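Local coordinates for putative SAM-dependent O-methyltranferase (Podospora anserina, PDB 4YMH), which probably transfers methyl groups from S-adenosylmethionine to oxygen atoms of its substrates, at residues A106-F111 with V120-G125; A209-M212 with D218-L221; F175-T180 with A186-D191. One frame throughout, in Å; residues are numbered along the deposited sequence.

Interaction 1 (A106-F111 with V120-G125)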
loop_
_atom_site.group_PDB
_atom_site.type_symbol
_atom_site.label_atom_id
_atom_site.label_comp_id
_atom_site.label_asym_id
_atom_site.label_seq_id
_atom_site.Cartn_x
_atom_site.Cartn_y
_atom_site.Cartn_z
ATOM N N ALA A 106 -18.319 -23.422 -7.677
ATOM C CA ALA A 106 -16.986 -23.591 -7.092
ATOM C C ALA A 106 -16.849 -22.941 -5.706
ATOM O O ALA A 106 -16.352 -23.555 -4.760
ATOM C CB ALA A 106 -15.921 -23.020 -8.035
ATOM N N SER A 107 -17.278 -21.689 -5.606
ATOM C CA SER A 107 -17.141 -20.919 -4.384
ATOM C C SER A 107 -18.005 -21.428 -3.251
ATOM O O SER A 107 -17.534 -21.503 -2.116
ATOM C CB SER A 107 -17.467 -19.450 -4.647
ATOM O OG SER A 107 -16.439 -18.858 -5.410
ATOM N N ARG A 108 -19.270 -21.734 -3.535
ATOM C CA ARG A 108 -20.147 -22.283 -2.502
ATOM C C ARG A 108 -19.569 -23.577 -1.942
ATOM O O ARG A 108 -19.523 -23.773 -0.717
ATOM C CB ARG A 108 -21.555 -22.522 -3.042
ATOM C CG ARG A 108 -22.255 -21.242 -3.455
ATOM C CD ARG A 108 -23.763 -21.443 -3.597
ATOM N NE ARG A 108 -24.413 -20.210 -4.030
ATOM C CZ ARG A 108 -24.578 -19.132 -3.263
ATOM N NH1 ARG A 108 -24.138 -19.124 -2.011
ATOM N NH2 ARG A 108 -25.182 -18.057 -3.752
ATOM N N GLU A 109 -19.112 -24.452 -2.834
ATOM C CA GLU A 109 -18.483 -25.679 -2.356
ATOM C C GLU A 109 -17.239 -25.351 -1.505
ATOM O O GLU A 109 -17.052 -25.918 -0.422
ATOM C CB GLU A 109 -18.129 -26.598 -3.529
ATOM C CG GLU A 109 -17.111 -27.671 -3.220
ATOM C CD GLU A 109 -16.804 -28.550 -4.425
ATOM O OE1 GLU A 109 -17.316 -28.256 -5.526
ATOM O OE2 GLU A 109 -16.053 -29.537 -4.272
ATOM N N ALA A 110 -16.423 -24.409 -1.966
ATOM C CA ALA A 110 -15.222 -24.013 -1.235
ATOM C C ALA A 110 -15.527 -23.491 0.179
ATOM O O ALA A 110 -14.853 -23.847 1.151
ATOM C CB ALA A 110 -14.457 -22.946 -2.031
ATOM N N PHE A 111 -16.535 -22.632 0.272
ATOM C CA PHE A 111 -16.929 -22.035 1.533
ATOM C C PHE A 111 -17.379 -23.129 2.492
ATOM O O PHE A 111 -16.975 -23.138 3.662
ATOM C CB PHE A 111 -18.044 -21.001 1.330
ATOM C CG PHE A 111 -17.612 -19.768 0.574
ATOM C CD1 PHE A 111 -16.287 -19.351 0.586
ATOM C CD2 PHE A 111 -18.532 -19.039 -0.160
ATOM C CE1 PHE A 111 -15.885 -18.210 -0.118
ATOM C CE2 PHE A 111 -18.147 -17.900 -0.867
ATOM C CZ PHE A 111 -16.818 -17.483 -0.848
ATOM N N VAL A 120 -20.324 -15.209 5.815
ATOM C CA VAL A 120 -19.929 -15.068 4.410
ATOM C C VAL A 120 -21.141 -15.295 3.520
ATOM O O VAL A 120 -21.754 -16.335 3.576
ATOM C CB VAL A 120 -18.820 -16.050 4.014
ATOM C CG1 VAL A 120 -18.520 -15.941 2.532
ATOM C CG2 VAL A 120 -17.571 -15.799 4.848
ATOM N N LYS A 121 -21.481 -14.307 2.710
ATOM C CA LYS A 121 -22.715 -14.313 1.951
ATOM C C LYS A 121 -22.407 -14.082 0.475
ATOM O O LYS A 121 -21.952 -13.009 0.100
ATOM C CB LYS A 121 -23.658 -13.235 2.484
ATOM C CG LYS A 121 -25.045 -13.228 1.865
ATOM C CD LYS A 121 -25.877 -12.098 2.453
ATOM C CE LYS A 121 -27.301 -12.109 1.921
ATOM N NZ LYS A 121 -28.117 -11.020 2.528
ATOM N N LEU A 122 -22.629 -15.103 -0.350
ATOM C CA LEU A 122 -22.418 -14.971 -1.788
ATOM C C LEU A 122 -23.725 -14.615 -2.481
ATOM O O LEU A 122 -24.733 -15.300 -2.326
ATOM C CB LEU A 122 -21.846 -16.257 -2.381
ATOM C CG LEU A 122 -21.639 -16.299 -3.897
ATOM C CD1 LEU A 122 -20.719 -15.190 -4.359
ATOM C CD2 LEU A 122 -21.085 -17.651 -4.310
ATOM N N ILE A 123 -23.698 -13.525 -3.235
ATOM C CA ILE A 123 -24.867 -13.070 -3.959
ATOM C C ILE A 123 -24.630 -13.218 -5.455
ATOM O O ILE A 123 -23.669 -12.664 -6.026
ATOM C CB ILE A 123 -25.212 -11.610 -3.599
ATOM C CG1 ILE A 123 -25.491 -11.512 -2.091
ATOM C CG2 ILE A 123 -26.402 -11.116 -4.417
ATOM C CD1 ILE A 123 -25.854 -10.136 -1.614
ATOM N N GLU A 124 -25.517 -13.965 -6.082
ATOM C CA GLU A 124 -25.363 -14.297 -7.457
ATOM C C GLU A 124 -26.050 -13.297 -8.364
ATOM O O GLU A 124 -27.088 -12.779 -8.050
ATOM C CB GLU A 124 -25.894 -15.690 -7.671
ATOM C CG GLU A 124 -27.235 -15.898 -7.019
ATOM C CD GLU A 124 -27.208 -16.229 -5.526
ATOM O OE1 GLU A 124 -27.003 -17.418 -5.206
ATOM O OE2 GLU A 124 -27.480 -15.336 -4.685
ATOM N N GLY A 125 -25.448 -13.040 -9.499
ATOM C CA GLY A 125 -26.061 -12.206 -10.510
ATOM C C GLY A 125 -25.120 -11.109 -10.956
ATOM O O GLY A 125 -24.096 -10.862 -10.304
HETATM O O HOH W 1 -23.940 -17.368 0.795
#
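Arg108 reaches from helix 101-114 over Leu122 of strand 120-124. The two elements close a beta-alpha-beta unit of the Rossmann-like methyltransferase fold, with helix and strand running nearly antiparallel. One face of the Arg108 guanidinium rests on Leu122 CD2, which lies under its centre, 3.9 Å from the plane. The chain is extended from CG to NE, which carries the charged group out to the strand. There Arg108 NH2 donates to Leu122 O at 3.1 Å, with an N-H...O angle of 155°. The donor stands well above the carbonyl plane, 54° out of it. The same NH2 forms a salt bridge with Glu124 OE1, and the guanidinium and carboxylate planes are 23° apart. Its modelled length is too short to be trusted. Glu124 bends at chi2 to bring the carboxylate to the guanidinium edge. With a leucine in place of Arg108, the carbonyl of Leu122 would probably lose this donor and Glu124 its opposite charge. Deeper in, Phe111 turns one ring face to Val120 CG1, a CH-pi contact 4.0 Å from the ring centroid. The opposite face has Ser107 O near its rim. Ser107 OG bonds back to Met103 O, while Leu122 also packs on Glu98, a cofactor-binding residue. Water 1 takes the N-H of Leu122 at 2.9 Å and a weak bond from Arg108 NH1.

Interaction 2 (A209-M212 with D218-L221); sequences AGLM and DVLL
Val219 meets Leu211 and Met212 where helix 194-212 lies against the sheet of this Rossmann-like alpha/beta fold. Val219 belongs to strand 217-222, the outermost strand at one end of the sheet within the chain. It runs antiparallel to its neighbour, strand 228-233.

The contact between the two segments is purely apolar. Val219 points at the helix and touches both residues there. Its CG2 methyl sits 3.8 Å from Leu211 CB and 4.1 Å from the backbone O of Leu211. Its CG1 methyl stands anti to the backbone N (chi1 180°), which brings it 4.2 Å from Leu211 CD1. The valine thus has one branch at the root of the leucine and the other near its tip. The two side chains cross at about a right angle. The two backbones come nearest here, with Leu211 CA 7.1 Å from Val219 CA. Met212 comes from beside this pair. Its chi1, chi2 and chi3 all lie near -60°, which curls the chain and brings Met212 SD to 4.2 Å from Val219 CB. The sulfur thus meets the branch point of the valine, while both valine methyls meet the leucine.

No hydrogen bond joins the two segments. Leu211 also packs on Thr229 and Ile231 of strand 228-233, so it reaches beyond strand 217-222, and Asp218 pairs with Arg232 through the backbone while its carboxylate forms salt bridges with Arg232 and Lys234.

The strand also meets the second subunit: the backbone of Val219 hydrogen-bonds to it, and Val219 packs on Asn23 of that subunit. Met212 packs on Ser24 of the second subunit, whose OG is hydrogen-bonded to Leu221 N.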
loop_
_atom_site.group_PDB
_atom_site.type_symbol
_atom_site.label_atom_id
_atom_site.label_comp_id
_atom_site.label_asym_id
_atom_site.label_seq_id
_atom_site.Cartn_x
_atom_site.Cartn_y
_atom_site.Cartn_z
ATOM N N ALA A 209 -9.342 8.372 -14.794
ATOM C CA ALA A 209 -9.514 9.802 -15.052
ATOM C C ALA A 209 -10.818 10.318 -14.445
ATOM O O ALA A 209 -10.881 11.442 -13.946
ATOM C CB ALA A 209 -9.477 10.089 -16.552
ATOM N N GLY A 210 -11.856 9.488 -14.483
ATOM C CA GLY A 210 -13.138 9.866 -13.919
ATOM C C GLY A 210 -13.096 10.061 -12.409
ATOM O O GLY A 210 -13.784 10.938 -11.872
ATOM N N LEU A 211 -12.324 9.232 -11.719
ATOM C CA LEU A 211 -12.198 9.395 -10.269
ATOM C C LEU A 211 -11.663 10.771 -9.904
ATOM O O LEU A 211 -12.059 11.357 -8.890
ATOM C CB LEU A 211 -11.295 8.329 -9.677
ATOM C CG LEU A 211 -11.783 6.887 -9.771
ATOM C CD1 LEU A 211 -10.776 5.976 -9.073
ATOM C CD2 LEU A 211 -13.204 6.709 -9.192
ATOM N N MET A 212 -10.772 11.301 -10.735
ATOM C CA MET A 212 -10.171 12.594 -10.418
ATOM C C MET A 212 -11.169 13.742 -10.540
ATOM O O MET A 212 -10.934 14.825 -9.997
ATOM C CB MET A 212 -8.957 12.856 -11.306
ATOM C CG MET A 212 -7.799 11.906 -11.028
ATOM S SD MET A 212 -7.318 11.828 -9.277
ATOM C CE MET A 212 -6.640 13.450 -9.051
ATOM N N ASP A 218 -11.074 11.257 -2.209
ATOM C CA ASP A 218 -9.622 11.297 -2.377
ATOM C C ASP A 218 -9.171 9.983 -3.005
ATOM O O ASP A 218 -9.650 8.902 -2.625
ATOM C CB ASP A 218 -8.888 11.506 -1.040
ATOM C CG ASP A 218 -8.994 12.930 -0.516
ATOM O OD1 ASP A 218 -9.207 13.868 -1.323
ATOM O OD2 ASP A 218 -8.852 13.107 0.715
ATOM N N VAL A 219 -8.244 10.086 -3.955
ATOM C CA VAL A 219 -7.778 8.937 -4.720
ATOM C C VAL A 219 -6.269 8.764 -4.649
ATOM O O VAL A 219 -5.505 9.741 -4.743
ATOM C CB VAL A 219 -8.178 9.061 -6.212
ATOM C CG1 VAL A 219 -7.680 7.849 -7.013
ATOM C CG2 VAL A 219 -9.689 9.252 -6.356
ATOM N N LEU A 220 -5.838 7.520 -4.484
ATOM C CA LEU A 220 -4.420 7.204 -4.607
ATOM C C LEU A 220 -4.259 5.962 -5.444
ATOM O O LEU A 220 -4.700 4.881 -5.039
ATOM C CB LEU A 220 -3.770 6.976 -3.245
ATOM C CG LEU A 220 -2.319 6.515 -3.353
ATOM C CD1 LEU A 220 -1.477 7.669 -3.933
ATOM C CD2 LEU A 220 -1.782 6.087 -1.982
ATOM N N LEU A 221 -3.629 6.114 -6.600
ATOM C CA LEU A 221 -3.330 4.978 -7.459
ATOM C C LEU A 221 -1.957 4.462 -7.082
ATOM O O LEU A 221 -0.934 5.030 -7.456
ATOM C CB LEU A 221 -3.404 5.369 -8.941
ATOM C CG LEU A 221 -3.101 4.252 -9.952
ATOM C CD1 LEU A 221 -3.724 2.912 -9.568
ATOM C CD2 LEU A 221 -3.533 4.667 -11.387
#

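Interaction 3 (F175-T180 with A186-D191); sequences FARGLT and APWLND
The Trp188 indole and the carbonyl of Arg177 meet obliquely, with Arg177 O 3.9 Å from Trp188 CZ2. Water 2 lies at the ring edge, in the indole plane. It takes the N-H of Trp188 NE1 at 2.7 Å and is hydrogen-bonded to Arg177 O at 2.8 Å, so one water bridges the two segments. The indole gets there because its CG stands between the backbone N and the carbonyl carbon (chi1 56°). Pro7 of the second subunit packs on Trp188. The Arg177 guanidinium turns to another partner and forms a salt bridge with Asp226 through NH1.

Both segments belong to the long connection between strand 167-171 and helix 194-212 of the Rossmann-like methyltransferase fold. Residues 186-189 form a type I beta turn, closed by Leu189 N to Ala186 O. In the other segment, Phe175 O accepts from Gly178 N and Thr180 N, which approach from opposite faces of its plane. At the backbone angles of Gly178 a CB would be jammed against Arg177 O. It would also point toward Ala186.

Ala186 CB lies 3.3 Å from Arg177 O. Apolar contacts continue from the same methyl, which is 3.7 Å from Leu179 CD2. The other Leu179 methyl, CD1, meets Leu189 CD2 at 3.9 Å. Leu189 CD1 comes 4.2 Å from Arg177 CG. Leu179 also packs on Trp197 and Asn198 of helix 194-212.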
loop_
_atom_site.group_PDB
_atom_site.type_symbol
_atom_site.label_atom_id
_atom_site.label_comp_id
_atom_site.label_asym_id
_atom_site.label_seq_id
_atom_site.Cartn_x
_atom_site.Cartn_y
_atom_site.Cartn_z
ATOM N N PHE A 175 -3.849 -1.389 -13.385
ATOM C CA PHE A 175 -2.826 -1.172 -14.415
ATOM C C PHE A 175 -3.062 -1.989 -15.684
ATOM O O PHE A 175 -2.476 -1.691 -16.720
ATOM C CB PHE A 175 -1.434 -1.530 -13.889
ATOM C CG PHE A 175 -0.834 -0.497 -12.966
ATOM C CD1 PHE A 175 -1.405 0.762 -12.823
ATOM C CD2 PHE A 175 0.316 -0.787 -12.258
ATOM C CE1 PHE A 175 -0.829 1.710 -11.983
ATOM C CE2 PHE A 175 0.890 0.156 -11.405
ATOM C CZ PHE A 175 0.318 1.401 -11.272
ATOM N N ALA A 176 -3.858 -3.049 -15.573
ATOM C CA ALA A 176 -4.080 -3.977 -16.691
ATOM C C ALA A 176 -2.734 -4.412 -17.286
ATOM O O ALA A 176 -2.501 -4.291 -18.495
ATOM C CB ALA A 176 -4.973 -3.326 -17.772
ATOM N N ARG A 177 -1.842 -4.851 -16.404
ATOM C CA ARG A 177 -0.495 -5.326 -16.736
ATOM C C ARG A 177 0.443 -4.223 -17.225
ATOM O O ARG A 177 1.568 -4.499 -17.658
ATOM C CB ARG A 177 -0.583 -6.443 -17.783
ATOM C CG ARG A 177 -1.540 -7.571 -17.399
ATOM C CD ARG A 177 -1.029 -8.327 -16.200
ATOM N NE ARG A 177 -1.602 -9.672 -16.138
ATOM C CZ ARG A 177 -2.573 -10.052 -15.312
ATOM N NH1 ARG A 177 -3.099 -9.194 -14.448
ATOM N NH2 ARG A 177 -3.011 -11.308 -15.346
ATOM N N GLY A 178 -0.017 -2.979 -17.146
ATOM C CA GLY A 178 0.723 -1.839 -17.649
ATOM C C GLY A 178 -0.007 -1.184 -18.808
ATOM O O GLY A 178 0.247 -0.042 -19.145
ATOM N N LEU A 179 -0.960 -1.895 -19.401
ATOM C CA LEU A 179 -1.580 -1.394 -20.624
ATOM C C LEU A 179 -2.584 -0.264 -20.383
ATOM O O LEU A 179 -2.939 0.465 -21.327
ATOM C CB LEU A 179 -2.248 -2.548 -21.387
ATOM C CG LEU A 179 -1.307 -3.687 -21.810
ATOM C CD1 LEU A 179 -2.041 -4.677 -22.739
ATOM C CD2 LEU A 179 -0.053 -3.156 -22.486
ATOM N N THR A 180 -3.017 -0.086 -19.135
ATOM C CA THR A 180 -3.820 1.090 -18.779
ATOM C C THR A 180 -3.048 2.376 -19.064
ATOM O O THR A 180 -3.607 3.380 -19.530
ATOM C CB THR A 180 -4.235 1.062 -17.282
ATOM O OG1 THR A 180 -5.142 -0.024 -17.067
ATOM C CG2 THR A 180 -4.907 2.366 -16.880
ATOM N N ALA A 186 3.853 -2.922 -21.782
ATOM C CA ALA A 186 4.049 -4.293 -21.316
ATOM C C ALA A 186 4.559 -5.208 -22.420
ATOM O O ALA A 186 3.853 -6.133 -22.820
ATOM C CB ALA A 186 2.746 -4.844 -20.741
ATOM N N PRO A 187 5.792 -4.965 -22.909
ATOM C CA PRO A 187 6.280 -5.707 -24.078
ATOM C C PRO A 187 6.497 -7.187 -23.772
ATOM O O PRO A 187 6.490 -7.993 -24.702
ATOM C CB PRO A 187 7.596 -4.996 -24.436
ATOM C CG PRO A 187 8.005 -4.281 -23.196
ATOM C CD PRO A 187 6.744 -3.935 -22.453
ATOM N N TRP A 188 6.652 -7.526 -22.492
ATOM C CA TRP A 188 6.841 -8.909 -22.041
ATOM C C TRP A 188 5.560 -9.725 -22.135
ATOM O O TRP A 188 5.602 -10.957 -22.112
ATOM C CB TRP A 188 7.338 -8.931 -20.579
ATOM C CG TRP A 188 6.404 -8.181 -19.677
ATOM C CD1 TRP A 188 6.427 -6.836 -19.407
ATOM C CD2 TRP A 188 5.282 -8.713 -18.959
ATOM N NE1 TRP A 188 5.391 -6.508 -18.563
ATOM C CE2 TRP A 188 4.676 -7.641 -18.272
ATOM C CE3 TRP A 188 4.732 -9.994 -18.829
ATOM C CZ2 TRP A 188 3.554 -7.811 -17.466
ATOM C CZ3 TRP A 188 3.621 -10.160 -18.026
ATOM C CH2 TRP A 188 3.040 -9.075 -17.360
ATOM N N LEU A 189 4.422 -9.037 -22.210
ATOM C CA LEU A 189 3.126 -9.699 -22.092
ATOM C C LEU A 189 2.868 -10.698 -23.215
ATOM O O LEU A 189 3.189 -10.442 -24.370
ATOM C CB LEU A 189 2.006 -8.656 -22.052
ATOM C CG LEU A 189 0.618 -9.186 -21.687
ATOM C CD1 LEU A 189 0.613 -9.776 -20.281
ATOM C CD2 LEU A 189 -0.402 -8.075 -21.791
ATOM N N ASN A 190 2.306 -11.847 -22.858
ATOM C CA ASN A 190 1.896 -12.863 -23.831
ATOM C C ASN A 190 0.954 -12.273 -24.884
ATOM O O ASN A 190 -0.076 -11.703 -24.547
ATOM C CB ASN A 190 1.231 -14.030 -23.088
ATOM C CG ASN A 190 0.706 -15.109 -24.009
ATOM O OD1 ASN A 190 1.072 -15.193 -25.179
ATOM N ND2 ASN A 190 -0.160 -15.962 -23.467
ATOM N N ASP A 191 1.306 -12.405 -26.157
ATOM C CA ASP A 191 0.510 -11.789 -27.219
ATOM C C ASP A 191 -0.934 -12.298 -27.261
ATOM O O ASP A 191 -1.833 -11.585 -27.690
ATOM C CB ASP A 191 1.169 -12.018 -28.582
ATOM C CG ASP A 191 2.366 -11.107 -28.816
ATOM O OD1 ASP A 191 2.392 -9.988 -28.248
ATOM O OD2 ASP A 191 3.277 -11.520 -29.564
HETATM O O HOH W 2 4.310 -4.511 -17.162
#

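Along the chain the order is interaction 1, interaction 3, interaction 2. Interactions 1 and 2 lie at the two ends of the seven-stranded sheet, on strands 120-124 and 217-222. Their centres are about 31 Å apart, on opposite sides of the chain's centre. Interaction 3 lies in the connection that leads into helix 194-212, the helix used by interaction 2. These two have centres about 21 Å apart and touch, Leu221 CD1 against Phe175 CE1 at 4.0 Å. Both also reach the second subunit, so this end of the fold takes part in the dimer. Interaction 1 has no subunit contact. It sits instead beside the cofactor, with Gly125 touching the bound S-adenosylhomocysteine.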